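Outer membrane protein SusF (Bacteroides thetaiotaomicron, PDB 4FE9) binds starch at the outer surface of the bacterial cell, holding it there before transport into the periplasm for degradation. Local coordinates at residues V67-P79 and F88-A102. Residues are numbered along the deposited sequence; the frame is centred on the assembly and turned at random.
Sequences VNSLTLNENHTIP and FKVALAQLDSVTQEA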
loop_
_atom_site.group_PDB
_atom_site.type_symbol
_atom_site.label_atom_id
_atom_site.label_comp_id
_atom_site.label_asym_id
_atom_site.label_seq_id
_atom_site.Cartn_x
_atom_site.Cartn_y
_atom_site.Cartn_z
ATOM N N VAL A 67 -27.069 12.169 27.417
ATOM C CA VAL A 67 -25.965 12.195 26.461
ATOM C C VAL A 67 -26.304 11.408 25.241
ATOM O O VAL A 67 -26.521 10.216 25.328
ATOM C CB VAL A 67 -24.598 11.705 27.109
ATOM C CG1 VAL A 67 -23.455 11.839 26.122
ATOM C CG2 VAL A 67 -24.295 12.509 28.321
ATOM N N ASN A 68 -26.500 12.112 24.116
ATOM C CA ASN A 68 -26.895 11.488 22.834
ATOM C C ASN A 68 -25.704 10.822 22.161
ATOM O O ASN A 68 -25.858 9.856 21.434
ATOM C CB ASN A 68 -27.465 12.551 21.844
ATOM C CG ASN A 68 -28.568 13.349 22.439
ATOM O OD1 ASN A 68 -29.441 12.797 23.121
ATOM N ND2 ASN A 68 -28.457 14.673 22.348
ATOM N N SER A 69 -24.525 11.406 22.304
ATOM C CA SER A 69 -23.323 10.708 21.822
ATOM C C SER A 69 -22.067 11.288 22.425
ATOM O O SER A 69 -22.084 12.417 22.881
ATOM C CB SER A 69 -23.256 10.726 20.294
ATOM O OG SER A 69 -22.958 12.012 19.807
ATOM N N LEU A 70 -21.102 10.419 22.710
ATOM C CA LEU A 70 -19.771 10.871 23.120
ATOM C C LEU A 70 -18.746 10.240 22.211
ATOM O O LEU A 70 -18.654 9.020 22.128
ATOM C CB LEU A 70 -19.506 10.474 24.563
ATOM C CG LEU A 70 -18.172 10.922 25.174
ATOM C CD1 LEU A 70 -18.265 11.050 26.674
ATOM C CD2 LEU A 70 -17.114 9.928 24.817
ATOM N N THR A 71 -18.098 11.042 21.399
ATOM C CA THR A 71 -17.203 10.483 20.421
ATOM C C THR A 71 -15.762 10.937 20.660
ATOM O O THR A 71 -15.536 11.919 21.329
ATOM C CB THR A 71 -17.656 10.796 18.977
ATOM O OG1 THR A 71 -17.418 12.166 18.686
ATOM C CG2 THR A 71 -19.098 10.525 18.804
ATOM N N LEU A 72 -14.799 10.125 20.234
ATOM C CA LEU A 72 -13.382 10.506 20.314
ATOM C C LEU A 72 -12.799 10.565 18.903
ATOM O O LEU A 72 -13.158 9.745 18.049
ATOM C CB LEU A 72 -12.598 9.503 21.181
ATOM C CG LEU A 72 -13.165 9.293 22.585
ATOM C CD1 LEU A 72 -12.719 7.971 23.172
ATOM C CD2 LEU A 72 -12.786 10.466 23.506
ATOM N N ASN A 73 -12.098 11.661 18.607
ATOM C CA ASN A 73 -11.620 11.914 17.257
ATOM C C ASN A 73 -12.680 11.603 16.184
ATOM O O ASN A 73 -12.417 10.894 15.219
ATOM C CB ASN A 73 -10.325 11.135 16.992
ATOM C CG ASN A 73 -9.167 11.601 17.884
ATOM O OD1 ASN A 73 -9.331 12.494 18.725
ATOM N ND2 ASN A 73 -8.015 10.963 17.737
ATOM N N GLU A 74 -13.896 12.068 16.422
ATOM C CA GLU A 74 -14.938 12.110 15.381
ATOM C C GLU A 74 -15.705 10.802 15.129
ATOM O O GLU A 74 -16.884 10.839 14.816
ATOM C CB GLU A 74 -14.394 12.669 14.062
ATOM C CG GLU A 74 -15.267 13.785 13.474
ATOM C CD GLU A 74 -14.658 15.180 13.663
ATOM O OE1 GLU A 74 -13.411 15.303 13.536
ATOM O OE2 GLU A 74 -15.431 16.155 13.901
ATOM N N ASN A 75 -15.037 9.671 15.115
ATOM C CA ASN A 75 -15.781 8.460 14.804
ATOM C C ASN A 75 -15.572 7.275 15.673
ATOM O O ASN A 75 -15.873 6.173 15.266
ATOM C CB ASN A 75 -15.634 8.061 13.331
ATOM C CG ASN A 75 -14.278 8.396 12.767
ATOM O OD1 ASN A 75 -13.292 7.728 13.057
ATOM N ND2 ASN A 75 -14.209 9.486 12.014
ATOM N N HIS A 76 -15.121 7.484 16.901
ATOM C CA HIS A 76 -14.943 6.368 17.809
ATOM C C HIS A 76 -15.805 6.572 19.018
ATOM O O HIS A 76 -15.776 7.626 19.628
ATOM C CB HIS A 76 -13.465 6.243 18.231
ATOM C CG HIS A 76 -12.520 6.053 17.078
ATOM N ND1 HIS A 76 -11.968 7.114 16.377
ATOM C CD2 HIS A 76 -12.051 4.925 16.481
ATOM C CE1 HIS A 76 -11.160 6.645 15.436
ATOM N NE2 HIS A 76 -11.222 5.323 15.453
ATOM N N THR A 77 -16.515 5.539 19.421
ATOM C CA THR A 77 -17.281 5.604 20.646
ATOM C C THR A 77 -16.603 4.760 21.711
ATOM O O THR A 77 -15.684 3.991 21.417
ATOM C CB THR A 77 -18.713 5.084 20.444
ATOM O OG1 THR A 77 -18.647 3.785 19.864
ATOM C CG2 THR A 77 -19.514 6.026 19.498
ATOM N N ILE A 78 -17.077 4.906 22.931
ATOM C CA ILE A 78 -16.499 4.295 24.102
ATOM C C ILE A 78 -17.631 4.273 25.140
ATOM O O ILE A 78 -18.384 5.241 25.246
ATOM C CB ILE A 78 -15.353 5.188 24.683
ATOM C CG1 ILE A 78 -14.723 4.527 25.900
ATOM C CG2 ILE A 78 -15.899 6.600 25.096
ATOM C CD1 ILE A 78 -13.272 5.012 26.174
ATOM N N PRO A 79 -17.772 3.161 25.883
ATOM C CA PRO A 79 -18.621 3.149 27.064
ATOM C C PRO A 79 -18.252 4.309 28.029
ATOM O O PRO A 79 -17.087 4.547 28.278
ATOM C CB PRO A 79 -18.298 1.793 27.720
ATOM C CG PRO A 79 -17.786 0.940 26.590
ATOM C CD PRO A 79 -17.070 1.878 25.670
ATOM N N PHE A 88 -17.795 13.297 33.189
ATOM C CA PHE A 88 -17.810 12.132 32.298
ATOM C C PHE A 88 -16.630 11.218 32.562
ATOM O O PHE A 88 -15.462 11.670 32.614
ATOM C CB PHE A 88 -17.827 12.587 30.831
ATOM C CG PHE A 88 -19.030 13.400 30.480
ATOM C CD1 PHE A 88 -20.193 12.767 30.014
ATOM C CD2 PHE A 88 -19.115 14.731 30.861
ATOM C CE1 PHE A 88 -21.377 13.487 29.837
ATOM C CE2 PHE A 88 -20.294 15.463 30.674
ATOM C CZ PHE A 88 -21.426 14.833 30.171
ATOM N N LYS A 89 -16.937 9.959 32.853
ATOM C CA LYS A 89 -15.918 8.955 33.230
ATOM C C LYS A 89 -15.865 7.835 32.195
ATOM O O LYS A 89 -16.919 7.396 31.679
ATOM C CB LYS A 89 -16.269 8.349 34.580
ATOM C CG LYS A 89 -16.145 9.284 35.756
ATOM C CD LYS A 89 -16.026 8.472 37.031
ATOM C CE LYS A 89 -16.525 9.253 38.220
ATOM N NZ LYS A 89 -15.908 8.789 39.498
ATOM N N VAL A 90 -14.658 7.309 31.948
ATOM C CA VAL A 90 -14.494 6.129 31.138
ATOM C C VAL A 90 -13.535 5.179 31.850
ATOM O O VAL A 90 -12.747 5.606 32.703
ATOM C CB VAL A 90 -13.934 6.458 29.718
ATOM C CG1 VAL A 90 -14.965 7.276 28.907
ATOM C CG2 VAL A 90 -12.595 7.219 29.817
ATOM N N ALA A 91 -13.587 3.897 31.486
ATOM C CA ALA A 91 -12.605 2.934 31.980
ATOM C C ALA A 91 -11.269 3.196 31.275
ATOM O O ALA A 91 -11.223 3.329 30.063
ATOM C CB ALA A 91 -13.093 1.421 31.700
ATOM N N LEU A 92 -10.213 3.373 32.058
ATOM C CA LEU A 92 -8.903 3.687 31.492
ATOM C C LEU A 92 -8.485 2.664 30.425
ATOM O O LEU A 92 -7.975 3.023 29.357
ATOM C CB LEU A 92 -7.844 3.762 32.603
ATOM C CG LEU A 92 -6.454 4.211 32.119
ATOM C CD1 LEU A 92 -6.550 5.473 31.303
ATOM C CD2 LEU A 92 -5.506 4.414 33.272
ATOM N N ALA A 93 -8.675 1.389 30.715
ATOM C CA ALA A 93 -8.254 0.352 29.749
ATOM C C ALA A 93 -8.956 0.541 28.398
ATOM O O ALA A 93 -8.364 0.307 27.351
ATOM C CB ALA A 93 -8.529 -1.029 30.306
ATOM N N GLN A 94 -10.213 0.997 28.403
ATOM C CA GLN A 94 -10.926 1.116 27.125
ATOM C C GLN A 94 -10.572 2.408 26.425
ATOM O O GLN A 94 -10.572 2.463 25.212
ATOM C CB GLN A 94 -12.425 1.037 27.317
ATOM C CG GLN A 94 -12.832 -0.203 28.011
ATOM C CD GLN A 94 -14.327 -0.341 28.123
ATOM O OE1 GLN A 94 -15.008 0.542 28.635
ATOM N NE2 GLN A 94 -14.843 -1.485 27.697
ATOM N N LEU A 95 -10.232 3.443 27.199
ATOM C CA LEU A 95 -9.738 4.687 26.611
ATOM C C LEU A 95 -8.389 4.433 25.903
ATOM O O LEU A 95 -8.175 4.854 24.780
ATOM C CB LEU A 95 -9.561 5.749 27.694
ATOM C CG LEU A 95 -9.077 7.129 27.203
ATOM C CD1 LEU A 95 -10.036 7.734 26.168
ATOM C CD2 LEU A 95 -8.948 8.076 28.410
ATOM N N ASP A 96 -7.529 3.704 26.578
ATOM C CA ASP A 96 -6.236 3.278 26.023
ATOM C C ASP A 96 -6.432 2.444 24.752
ATOM O O ASP A 96 -5.930 2.793 23.711
ATOM C CB ASP A 96 -5.462 2.508 27.120
ATOM C CG ASP A 96 -4.059 2.051 26.671
ATOM O OD1 ASP A 96 -3.399 2.753 25.871
ATOM O OD2 ASP A 96 -3.644 0.952 27.095
ATOM N N SER A 97 -7.342 1.470 24.809
ATOM C CA SER A 97 -7.722 0.679 23.622
ATOM C C SER A 97 -8.231 1.545 22.482
ATOM O O SER A 97 -7.898 1.335 21.315
ATOM C CB SER A 97 -8.793 -0.368 23.997
ATOM O OG SER A 97 -8.212 -1.424 24.729
ATOM N N VAL A 98 -9.115 2.465 22.794
ATOM C CA VAL A 98 -9.700 3.255 21.744
ATOM C C VAL A 98 -8.644 4.198 21.125
ATOM O O VAL A 98 -8.664 4.467 19.919
ATOM C CB VAL A 98 -10.958 4.029 22.269
ATOM C CG1 VAL A 98 -11.352 5.091 21.309
ATOM C CG2 VAL A 98 -12.125 3.040 22.470
ATOM N N THR A 99 -7.710 4.680 21.955
ATOM C CA THR A 99 -6.659 5.576 21.484
ATOM C C THR A 99 -5.758 4.826 20.470
ATOM O O THR A 99 -5.404 5.365 19.400
ATOM C CB THR A 99 -5.762 6.105 22.691
ATOM O OG1 THR A 99 -6.555 6.925 23.563
ATOM C CG2 THR A 99 -4.593 6.965 22.152
ATOM N N GLN A 100 -5.481 3.555 20.762
ATOM C CA GLN A 100 -4.533 2.791 19.946
ATOM C C GLN A 100 -5.184 2.393 18.615
ATOM O O GLN A 100 -4.616 2.594 17.587
ATOM C CB GLN A 100 -4.010 1.576 20.736
ATOM C CG GLN A 100 -3.178 1.967 22.000
ATOM C CD GLN A 100 -2.568 0.755 22.712
ATOM O OE1 GLN A 100 -2.146 -0.176 22.075
ATOM N NE2 GLN A 100 -2.451 0.830 24.035
ATOM N N GLU A 101 -6.469 2.089 18.654
ATOM C CA GLU A 101 -7.261 1.930 17.420
ATOM C C GLU A 101 -7.341 3.178 16.555
ATOM O O GLU A 101 -6.998 3.136 15.378
ATOM C CB GLU A 101 -8.662 1.428 17.733
ATOM C CG GLU A 101 -8.652 0.055 18.314
ATOM C CD GLU A 101 -8.443 -1.032 17.241
ATOM O OE1 GLU A 101 -8.369 -0.689 16.019
ATOM O OE2 GLU A 101 -8.367 -2.230 17.625
ATOM N N ALA A 102 -7.702 4.306 17.156
ATOM C CA ALA A 102 -7.747 5.561 16.421
ATOM C C ALA A 102 -6.478 5.807 15.641
ATOM O O ALA A 102 -6.532 6.358 14.547
ATOM C CB ALA A 102 -8.015 6.719 17.351
HETATM O O HOH W 1 -7.600 9.553 15.209
HETATM O O HOH W 2 -15.349 3.096 29.364
#
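A102 at the end of helix 92-102 lies over one face of the H76 imidazole, with its CB 4.0 Å from the ring centroid, a CH-pi contact. CG of H76 lies anti to the carbonyl carbon (chi1 -58°), which carries the ring toward the helix. ND1 makes a weak in-plane bond of 3.3 Å to L72 O and may help to hold the ring's rotation. With an alanine here, A102 would probably lose the ring face it covers and L72 O its weak bond. One turn earlier, V98 CG1 touches L72 CD1 at 3.7 Å, the two side chains crossing at about a right angle. I78 extends its CD1 onto the helix backbone, 3.6 Å from L95 N, while V90 packs across its flank. The P79 ring rests against the Q94 amide, with CG 3.5 Å from OE1. A water sits between P79 O, A91 N and Q94 OE1, though the short link to P79 O is doubtful. Farther along, V67 CG2 meets the edge of the F88 ring. V49 of strand 48-57 touches V90 and L95. Direct contact is thus mainly apolar, joining helix and strands in the probably Ig-like N-terminal domain, with any polar links through water.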